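Local coordinates for protein 5'-nucleotidase SurE (Aquifex aeolicus, PDB 2WQK) that probably removes the phosphate from nucleoside 5'-monophosphates, as a metal-dependent nucleotidase of the SurE family, at residues V109-I123 with V149-V162. Sequence-based numbering, arbitrary orientation.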
ATOM      1  N   VAL A 109     -18.864  -1.207  -7.823  1.00 11.01           N
ATOM      2  CA  VAL A 109     -19.569  -2.202  -8.617  1.00 11.05           C
ATOM      3  C   VAL A 109     -19.382  -3.608  -8.009  1.00 10.32           C
ATOM      4  O   VAL A 109     -20.307  -4.389  -7.937  1.00 12.45           O
ATOM      5  CB  VAL A 109     -19.160  -2.150 -10.109  1.00 10.86           C
ATOM      6  CG1 VAL A 109     -19.874  -3.231 -10.892  1.00 13.87           C
ATOM      7  CG2 VAL A 109     -19.482  -0.792 -10.679  1.00 12.26           C
ATOM      8  N   SER A 110     -18.174  -3.915  -7.560  1.00 11.03           N
ATOM      9  CA  SER A 110     -17.918  -5.259  -7.028  1.00 11.50           C
ATOM     10  C   SER A 110     -18.737  -5.551  -5.758  1.00 11.00           C
ATOM     11  O   SER A 110     -19.152  -6.705  -5.544  1.00 12.47           O
ATOM     12  CB  SER A 110     -16.420  -5.476  -6.793  1.00 15.52           C
ATOM     13  OG  SER A 110     -15.918  -4.709  -5.759  1.00 20.33           O
ATOM     14  N   GLY A 111     -19.031  -4.509  -4.969  1.00 11.66           N
ATOM     15  CA  GLY A 111     -19.937  -4.712  -3.814  1.00 12.09           C
ATOM     16  C   GLY A 111     -21.306  -5.213  -4.274  1.00 11.28           C
ATOM     17  O   GLY A 111     -21.875  -6.153  -3.698  1.00 12.59           O
ATOM     18  N   ALA A 112     -21.868  -4.571  -5.301  1.00 11.23           N
ATOM     19  CA  ALA A 112     -23.168  -5.019  -5.831  1.00 11.09           C
ATOM     20  C   ALA A 112     -23.048  -6.435  -6.440  1.00 10.68           C
ATOM     21  O   ALA A 112     -23.899  -7.289  -6.236  1.00 12.04           O
ATOM     22  CB  ALA A 112     -23.752  -4.039  -6.828  1.00 10.76           C
ATOM     23  N   MET A 113     -21.951  -6.689  -7.161  1.00 10.54           N
ATOM     24  CA  MET A 113     -21.713  -8.019  -7.700  1.00 10.39           C
ATOM     25  C   MET A 113     -21.738  -9.094  -6.631  1.00  9.96           C
ATOM     26  O   MET A 113     -22.366 -10.106  -6.815  1.00 11.19           O
ATOM     27  CB  MET A 113     -20.372  -8.038  -8.461  1.00 11.71           C
ATOM     28  CG  MET A 113     -20.107  -9.362  -9.161  1.00 13.82           C
ATOM     29  SD  MET A 113     -18.395  -9.498  -9.734  1.00 16.39           S
ATOM     30  CE  MET A 113     -17.554  -9.614  -8.147  1.00 16.75           C
ATOM     31  N   GLU A 114     -21.069  -8.815  -5.531  1.00 10.37           N
ATOM     32  CA  GLU A 114     -21.021  -9.767  -4.412  1.00 10.67           C
ATOM     33  C   GLU A 114     -22.415 -10.043  -3.835  1.00 10.41           C
ATOM     34  O   GLU A 114     -22.757 -11.180  -3.472  1.00 12.45           O
ATOM     35  CB  GLU A 114     -20.027  -9.326  -3.337  1.00 10.55           C
ATOM     36  CG  GLU A 114     -18.598  -9.372  -3.820  1.00 12.87           C
ATOM     37  CD  GLU A 114     -18.039 -10.793  -4.054  1.00 14.64           C
ATOM     38  OE1 GLU A 114     -18.622 -11.793  -3.588  1.00 14.32           O
ATOM     39  OE2 GLU A 114     -16.978 -10.895  -4.717  1.00 15.11           O
ATOM     40  N   GLY A 115     -23.212  -8.989  -3.730  1.00 10.74           N
ATOM     41  CA  GLY A 115     -24.599  -9.235  -3.305  1.00 11.32           C
ATOM     42  C   GLY A 115     -25.305 -10.209  -4.219  1.00 11.02           C
ATOM     43  O   GLY A 115     -25.946 -11.147  -3.756  1.00 12.61           O
ATOM     44  N   ARG A 116     -25.157 -10.019  -5.541  1.00 11.28           N
ATOM     45  CA  ARG A 116     -25.840 -10.883  -6.499  0.50 12.55           C
ATOM     46  C   ARG A 116     -25.241 -12.303  -6.467  1.00 12.51           C
ATOM     47  O   ARG A 116     -25.978 -13.275  -6.617  1.00 13.09           O
ATOM     48  CB  ARG A 116     -25.822 -10.259  -7.914  0.50 13.39           C
ATOM     49  CG  ARG A 116     -26.860 -10.808  -8.876  0.50 16.33           C
ATOM     50  CD  ARG A 116     -28.257 -11.059  -8.287  0.50 17.57           C
ATOM     51  NE  ARG A 116     -28.517 -12.502  -8.102  0.50 19.47           N
ATOM     52  CZ  ARG A 116     -29.587 -13.087  -7.543  0.50 21.75           C
ATOM     53  NH1 ARG A 116     -29.644 -14.409  -7.503  0.50 23.98           N
ATOM     54  NH2 ARG A 116     -30.593 -12.396  -7.039  0.50 21.16           N
ATOM     55  N   ILE A 117     -23.933 -12.419  -6.197  1.00 12.06           N
ATOM     56  CA  ILE A 117     -23.301 -13.764  -6.037  1.00 12.38           C
ATOM     57  C   ILE A 117     -23.971 -14.513  -4.880  1.00 12.66           C
ATOM     58  O   ILE A 117     -24.188 -15.744  -4.948  1.00 15.06           O
ATOM     59  CB  ILE A 117     -21.793 -13.654  -5.799  1.00 12.38           C
ATOM     60  CG1 ILE A 117     -21.115 -13.276  -7.114  1.00 14.68           C
ATOM     61  CG2 ILE A 117     -21.159 -14.967  -5.226  1.00 14.10           C
ATOM     62  CD1 ILE A 117     -19.637 -12.899  -6.968  1.00 15.84           C
ATOM     63  N   LEU A 118     -24.311 -13.762  -3.831  1.00 12.23           N
ATOM     64  CA  LEU A 118     -24.954 -14.321  -2.657  1.00 13.46           C
ATOM     65  C   LEU A 118     -26.450 -14.559  -2.847  1.00 13.24           C
ATOM     66  O   LEU A 118     -27.113 -15.009  -1.891  1.00 16.46           O
ATOM     67  CB  LEU A 118     -24.748 -13.390  -1.459  1.00 13.89           C
ATOM     68  CG  LEU A 118     -23.333 -13.379  -0.879  1.00 13.92           C
ATOM     69  CD1 LEU A 118     -23.122 -12.313   0.200  1.00 17.57           C
ATOM     70  CD2 LEU A 118     -22.924 -14.735  -0.301  1.00 18.10           C
ATOM     71  N   GLY A 119     -26.998 -14.248  -4.031  1.00 13.27           N
ATOM     72  CA  GLY A 119     -28.396 -14.503  -4.304  1.00 13.41           C
ATOM     73  C   GLY A 119     -29.325 -13.391  -3.903  1.00 13.71           C
ATOM     74  O   GLY A 119     -30.540 -13.639  -3.660  1.00 16.50           O
ATOM     75  N   ILE A 120     -28.781 -12.169  -3.824  1.00 12.14           N
ATOM     76  CA  ILE A 120     -29.579 -11.005  -3.384  1.00 12.77           C
ATOM     77  C   ILE A 120     -29.597  -9.973  -4.519  1.00 12.52           C
ATOM     78  O   ILE A 120     -28.550  -9.662  -5.054  1.00 12.04           O
ATOM     79  CB  ILE A 120     -28.948 -10.326  -2.145  1.00 12.38           C
ATOM     80  CG1 ILE A 120     -28.673 -11.335  -1.012  1.00 13.13           C
ATOM     81  CG2 ILE A 120     -29.843  -9.145  -1.718  1.00 13.97           C
ATOM     82  CD1 ILE A 120     -27.561 -10.962  -0.010  1.00 15.62           C
ATOM     83  N   PRO A 121     -30.761  -9.431  -4.880  1.00 12.53           N
ATOM     84  CA  PRO A 121     -30.820  -8.393  -5.912  1.00 12.45           C
ATOM     85  C   PRO A 121     -29.960  -7.204  -5.457  1.00 11.36           C
ATOM     86  O   PRO A 121     -29.971  -6.826  -4.257  1.00 11.94           O
ATOM     87  CB  PRO A 121     -32.300  -8.036  -6.004  1.00 14.05           C
ATOM     88  CG  PRO A 121     -33.000  -9.212  -5.346  1.00 15.20           C
ATOM     89  CD  PRO A 121     -32.093  -9.793  -4.370  1.00 13.19           C
ATOM     90  N   SER A 122     -29.232  -6.600  -6.413  1.00 10.33           N
ATOM     91  CA  SER A 122     -28.195  -5.642  -6.036  1.00 10.46           C
ATOM     92  C   SER A 122     -28.031  -4.506  -7.034  1.00 10.45           C
ATOM     93  O   SER A 122     -28.244  -4.695  -8.223  1.00 11.33           O
ATOM     94  CB  SER A 122     -26.855  -6.316  -5.769  1.00 11.43           C
ATOM     95  OG  SER A 122     -26.941  -7.404  -4.861  1.00 13.41           O
ATOM     96  N   ILE A 123     -27.630  -3.342  -6.521  1.00  9.51           N
ATOM     97  CA  ILE A 123     -27.488  -2.125  -7.318  1.00  9.12           C
ATOM     98  C   ILE A 123     -26.291  -1.345  -6.821  1.00  9.01           C
ATOM     99  O   ILE A 123     -26.093  -1.194  -5.611  1.00  9.26           O
ATOM    100  CB  ILE A 123     -28.733  -1.187  -7.161  1.00  9.02           C
ATOM    101  CG1 ILE A 123     -30.034  -1.932  -7.383  1.00 10.72           C
ATOM    102  CG2 ILE A 123     -28.602  -0.020  -8.067  1.00 11.13           C
ATOM    103  CD1 ILE A 123     -31.302  -1.069  -7.077  1.00 12.23           C
ATOM    104  N   VAL A 149     -37.663  -0.830  -7.925  1.00 15.30           N
ATOM    105  CA  VAL A 149     -37.104  -2.168  -7.956  1.00 14.56           C
ATOM    106  C   VAL A 149     -37.771  -3.064  -6.907  1.00 15.61           C
ATOM    107  O   VAL A 149     -37.994  -4.258  -7.115  1.00 16.82           O
ATOM    108  CB  VAL A 149     -35.574  -2.099  -7.751  1.00 14.66           C
ATOM    109  CG1 VAL A 149     -34.990  -3.484  -7.418  1.00 15.50           C
ATOM    110  CG2 VAL A 149     -34.927  -1.499  -9.025  1.00 15.60           C
ATOM    111  N   LEU A 150     -38.072  -2.487  -5.740  1.00 16.52           N
ATOM    112  CA  LEU A 150     -38.754  -3.279  -4.735  1.00 18.20           C
ATOM    113  C   LEU A 150     -40.116  -3.754  -5.222  1.00 19.29           C
ATOM    114  O   LEU A 150     -40.566  -4.831  -4.837  1.00 21.50           O
ATOM    115  CB  LEU A 150     -38.993  -2.448  -3.478  1.00 17.54           C
ATOM    116  CG  LEU A 150     -37.770  -2.220  -2.593  1.00 17.19           C
ATOM    117  CD1 LEU A 150     -38.012  -1.139  -1.470  1.00 20.02           C
ATOM    118  CD2 LEU A 150     -37.289  -3.518  -1.947  1.00 19.49           C
ATOM    119  N   ASN A 151     -40.746  -2.952  -6.065  1.00 20.58           N
ATOM    120  CA  ASN A 151     -42.048  -3.309  -6.640  0.70 22.35           C
ATOM    121  C   ASN A 151     -41.978  -4.277  -7.801  1.00 22.44           C
ATOM    122  O   ASN A 151     -42.811  -5.185  -7.916  1.00 24.34           O
ATOM    123  CB  ASN A 151     -42.776  -2.055  -7.102  0.70 23.18           C
ATOM    124  CG  ASN A 151     -43.377  -1.292  -5.970  0.70 27.03           C
ATOM    125  OD1 ASN A 151     -43.594  -1.841  -4.880  0.70 30.49           O
ATOM    126  ND2 ASN A 151     -43.674  -0.012  -6.215  0.70 29.06           N
ATOM    127  N   GLU A 152     -41.001  -4.100  -8.682  1.00 21.36           N
ATOM    128  CA  GLU A 152     -41.011  -4.843  -9.943  1.00 21.88           C
ATOM    129  C   GLU A 152     -39.910  -5.890 -10.086  1.00 22.21           C
ATOM    130  O   GLU A 152     -40.068  -6.848 -10.835  1.00 24.26           O
ATOM    131  CB  GLU A 152     -40.928  -3.876 -11.105  1.00 23.20           C
ATOM    132  CG  GLU A 152     -42.074  -2.881 -11.167  1.00 27.55           C
ATOM    133  CD  GLU A 152     -43.418  -3.503 -11.489  1.00 34.22           C
ATOM    134  OE1 GLU A 152     -43.495  -4.697 -11.861  1.00 36.38           O
ATOM    135  OE2 GLU A 152     -44.427  -2.778 -11.352  1.00 40.37           O
ATOM    136  N   GLY A 153     -38.794  -5.690  -9.409  1.00 20.38           N
ATOM    137  CA  GLY A 153     -37.718  -6.666  -9.409  1.00 19.00           C
ATOM    138  C   GLY A 153     -36.688  -6.512 -10.526  1.00 19.17           C
ATOM    139  O   GLY A 153     -36.841  -5.715 -11.466  1.00 20.15           O
ATOM    140  N   ILE A 154     -35.620  -7.289 -10.368  1.00 17.16           N
ATOM    141  CA  ILE A 154     -34.447  -7.287 -11.296  1.00 18.69           C
ATOM    142  C   ILE A 154     -34.414  -8.702 -11.900  1.00 18.53           C
ATOM    143  O   ILE A 154     -34.649  -9.699 -11.196  1.00 19.25           O
ATOM    144  CB  ILE A 154     -33.110  -6.988 -10.507  1.00 18.55           C
ATOM    145  CG1 ILE A 154     -33.153  -5.602  -9.815  1.00 22.23           C
ATOM    146  CG2 ILE A 154     -31.829  -7.092 -11.400  1.00 20.24           C
ATOM    147  CD1 ILE A 154     -31.954  -5.262  -8.947  1.00 22.71           C
ATOM    148  N   PRO A 155     -34.236  -8.737 -13.246  0.50 18.35           N
ATOM    149  CA  PRO A 155     -34.302  -9.952 -14.031  0.50 18.67           C
ATOM    150  C   PRO A 155     -33.122 -10.886 -13.807  0.50 18.87           C
ATOM    151  O   PRO A 155     -32.198 -10.597 -13.044  0.50 18.17           O
ATOM    152  CB  PRO A 155     -34.328  -9.466 -15.488  0.50 18.71           C
ATOM    153  CG  PRO A 155     -33.913  -8.022 -15.467  0.50 18.35           C
ATOM    154  CD  PRO A 155     -33.992  -7.527 -14.057  0.50 18.58           C
ATOM    155  N   GLU A 156     -33.206 -12.007 -14.500  0.50 19.53           N
ATOM    156  CA  GLU A 156     -32.237 -13.090 -14.410  0.50 20.14           C
ATOM    157  C   GLU A 156     -30.802 -12.628 -14.634  0.50 18.71           C
ATOM    158  O   GLU A 156     -30.552 -11.779 -15.495  0.50 18.93           O
ATOM    159  CB  GLU A 156     -32.578 -14.184 -15.439  0.50 21.16           C
ATOM    160  CG  GLU A 156     -32.596 -13.708 -16.932  0.50 23.95           C
ATOM    161  CD  GLU A 156     -32.843 -14.838 -17.935  0.50 28.92           C
ATOM    162  OE1 GLU A 156     -33.411 -15.895 -17.546  0.50 30.22           O
ATOM    163  OE2 GLU A 156     -32.466 -14.671 -19.116  0.50 31.31           O
ATOM    164  N   ASP A 157     -29.874 -13.224 -13.887  0.50 18.04           N
ATOM    165  CA  ASP A 157     -28.432 -13.134 -14.188  0.50 17.49           C
ATOM    166  C   ASP A 157     -28.096 -11.670 -14.289  0.50 16.83           C
ATOM    167  O   ASP A 157     -27.438 -11.246 -15.257  0.50 16.06           O
ATOM    168  CB  ASP A 157     -28.089 -13.893 -15.510  0.50 17.57           C
ATOM    169  CG  ASP A 157     -26.607 -13.809 -15.899  0.50 17.04           C
ATOM    170  OD1 ASP A 157     -25.733 -13.758 -14.988  0.50 14.55           O
ATOM    171  OD2 ASP A 157     -26.340 -13.800 -17.146  0.50 16.49           O
ATOM    172  N   THR A 158     -28.563 -10.851 -13.333  1.00 16.70           N
ATOM    173  CA  THR A 158     -28.290  -9.446 -13.554  1.00 15.42           C
ATOM    174  C   THR A 158     -28.106  -8.713 -12.223  1.00 14.11           C
ATOM    175  O   THR A 158     -28.722  -9.040 -11.236  1.00 14.49           O
ATOM    176  CB  THR A 158     -29.521  -8.811 -14.312  1.00 16.23           C
ATOM    177  OG1 THR A 158     -29.777  -9.557 -15.519  1.00 19.21           O
ATOM    178  CG2 THR A 158     -29.304  -7.345 -14.660  1.00 19.07           C
ATOM    179  N   TYR A 159     -27.297  -7.679 -12.268  1.00 11.77           N
ATOM    180  CA  TYR A 159     -27.297  -6.645 -11.211  1.00 12.04           C
ATOM    181  C   TYR A 159     -27.178  -5.306 -11.915  1.00 11.67           C
ATOM    182  O   TYR A 159     -26.778  -5.263 -13.075  1.00 12.44           O
ATOM    183  CB  TYR A 159     -26.242  -6.880 -10.138  1.00 12.58           C
ATOM    184  CG  TYR A 159     -24.800  -6.913 -10.625  1.00 11.29           C
ATOM    185  CD1 TYR A 159     -23.941  -5.886 -10.298  1.00 13.10           C
ATOM    186  CD2 TYR A 159     -24.278  -7.987 -11.366  1.00 12.11           C
ATOM    187  CE1 TYR A 159     -22.637  -5.848 -10.744  1.00 14.61           C
ATOM    188  CE2 TYR A 159     -22.956  -7.963 -11.803  1.00 14.07           C
ATOM    189  CZ  TYR A 159     -22.145  -6.901 -11.485  1.00 14.44           C
ATOM    190  OH  TYR A 159     -20.835  -6.862 -11.907  1.00 16.48           O
ATOM    191  N   LEU A 160     -27.592  -4.229 -11.246  1.00  9.74           N
ATOM    192  CA  LEU A 160     -27.670  -2.933 -11.905  1.00 10.19           C
ATOM    193  C   LEU A 160     -26.492  -2.028 -11.551  1.00  9.57           C
ATOM    194  O   LEU A 160     -26.123  -1.906 -10.402  1.00 10.63           O
ATOM    195  CB  LEU A 160     -28.985  -2.221 -11.547  1.00 10.42           C
ATOM    196  CG  LEU A 160     -30.255  -3.008 -11.844  1.00 11.27           C
ATOM    197  CD1 LEU A 160     -31.484  -2.153 -11.409  1.00 14.18           C
ATOM    198  CD2 LEU A 160     -30.379  -3.442 -13.298  1.00 13.36           C
ATOM    199  N   ASN A 161     -26.012  -1.329 -12.575  1.00  9.79           N
ATOM    200  CA  ASN A 161     -24.984  -0.329 -12.454  1.00  8.88           C
ATOM    201  C   ASN A 161     -25.530   1.045 -12.819  1.00 10.23           C
ATOM    202  O   ASN A 161     -25.946   1.247 -13.944  1.00 10.76           O
ATOM    203  CB  ASN A 161     -23.762  -0.613 -13.328  1.00  9.44           C
ATOM    204  CG  ASN A 161     -22.633   0.317 -12.993  1.00 10.59           C
ATOM    205  OD1 ASN A 161     -22.335   0.547 -11.800  1.00 11.54           O
ATOM    206  ND2 ASN A 161     -22.008   0.912 -14.036  1.00 11.99           N
ATOM    207  N   VAL A 162     -25.663   1.911 -11.797  1.00 10.18           N
ATOM    208  CA  VAL A 162     -26.364   3.204 -11.980  1.00 10.88           C
ATOM    209  C   VAL A 162     -25.384   4.343 -11.827  1.00 10.78           C
ATOM    210  O   VAL A 162     -24.619   4.373 -10.852  1.00 11.29           O
ATOM    211  CB  VAL A 162     -27.510   3.348 -10.952  1.00 10.27           C
ATOM    212  CG1 VAL A 162     -28.259   4.678 -11.157  1.00 12.30           C
ATOM    213  CG2 VAL A 162     -28.475   2.156 -11.043  1.00 12.90           C
TER
HETATM  214  O   HOH W   1     -29.636  -8.070  -8.870  1.00 19.48           O
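Val109 meets segment 149-162 through both methyls: CG1 lies in the plane of the Tyr159 ring, 3.8 Å from CE1 at its edge, while CG2 approaches Asn161 OD1; the amide's ND2 bonds to Asn98 O. One turn on, Ala112 CB reaches the same ring obliquely. Met113 supplies a CH-pi contact, its CA 3.9 Å from the Tyr159 centroid and 14° off the normal, and its CB packs against CZ. Tyr159 CG sits between its own backbone N and carbonyl carbon (chi1 60°), which carries the ring from the strand onto helix 109-117. A serine in place of Tyr159 would probably leave a gap between Val109, Ala112 and Met113 and cost Met113 its CH-pi partner. At Ser122 the strands join: Leu160 N donates to Ser122 O at 3.1 Å, nearly straight at 173°, and a water links Ser122 N to Thr158 O. Ile123 meets Val149 tip to tip, CD1 to CG2, and packs CG2 on Val162 CG2 at 3.7 Å. Helix 109-117 packs against strand 158-162, their axes approaching to 8.5 Å. The parallel Ile123-Leu160 bridge, with helix 135-152 connecting the two strands in sequence, identifies a beta-alpha-beta crossover in the mixed sheet of this alpha/beta fold.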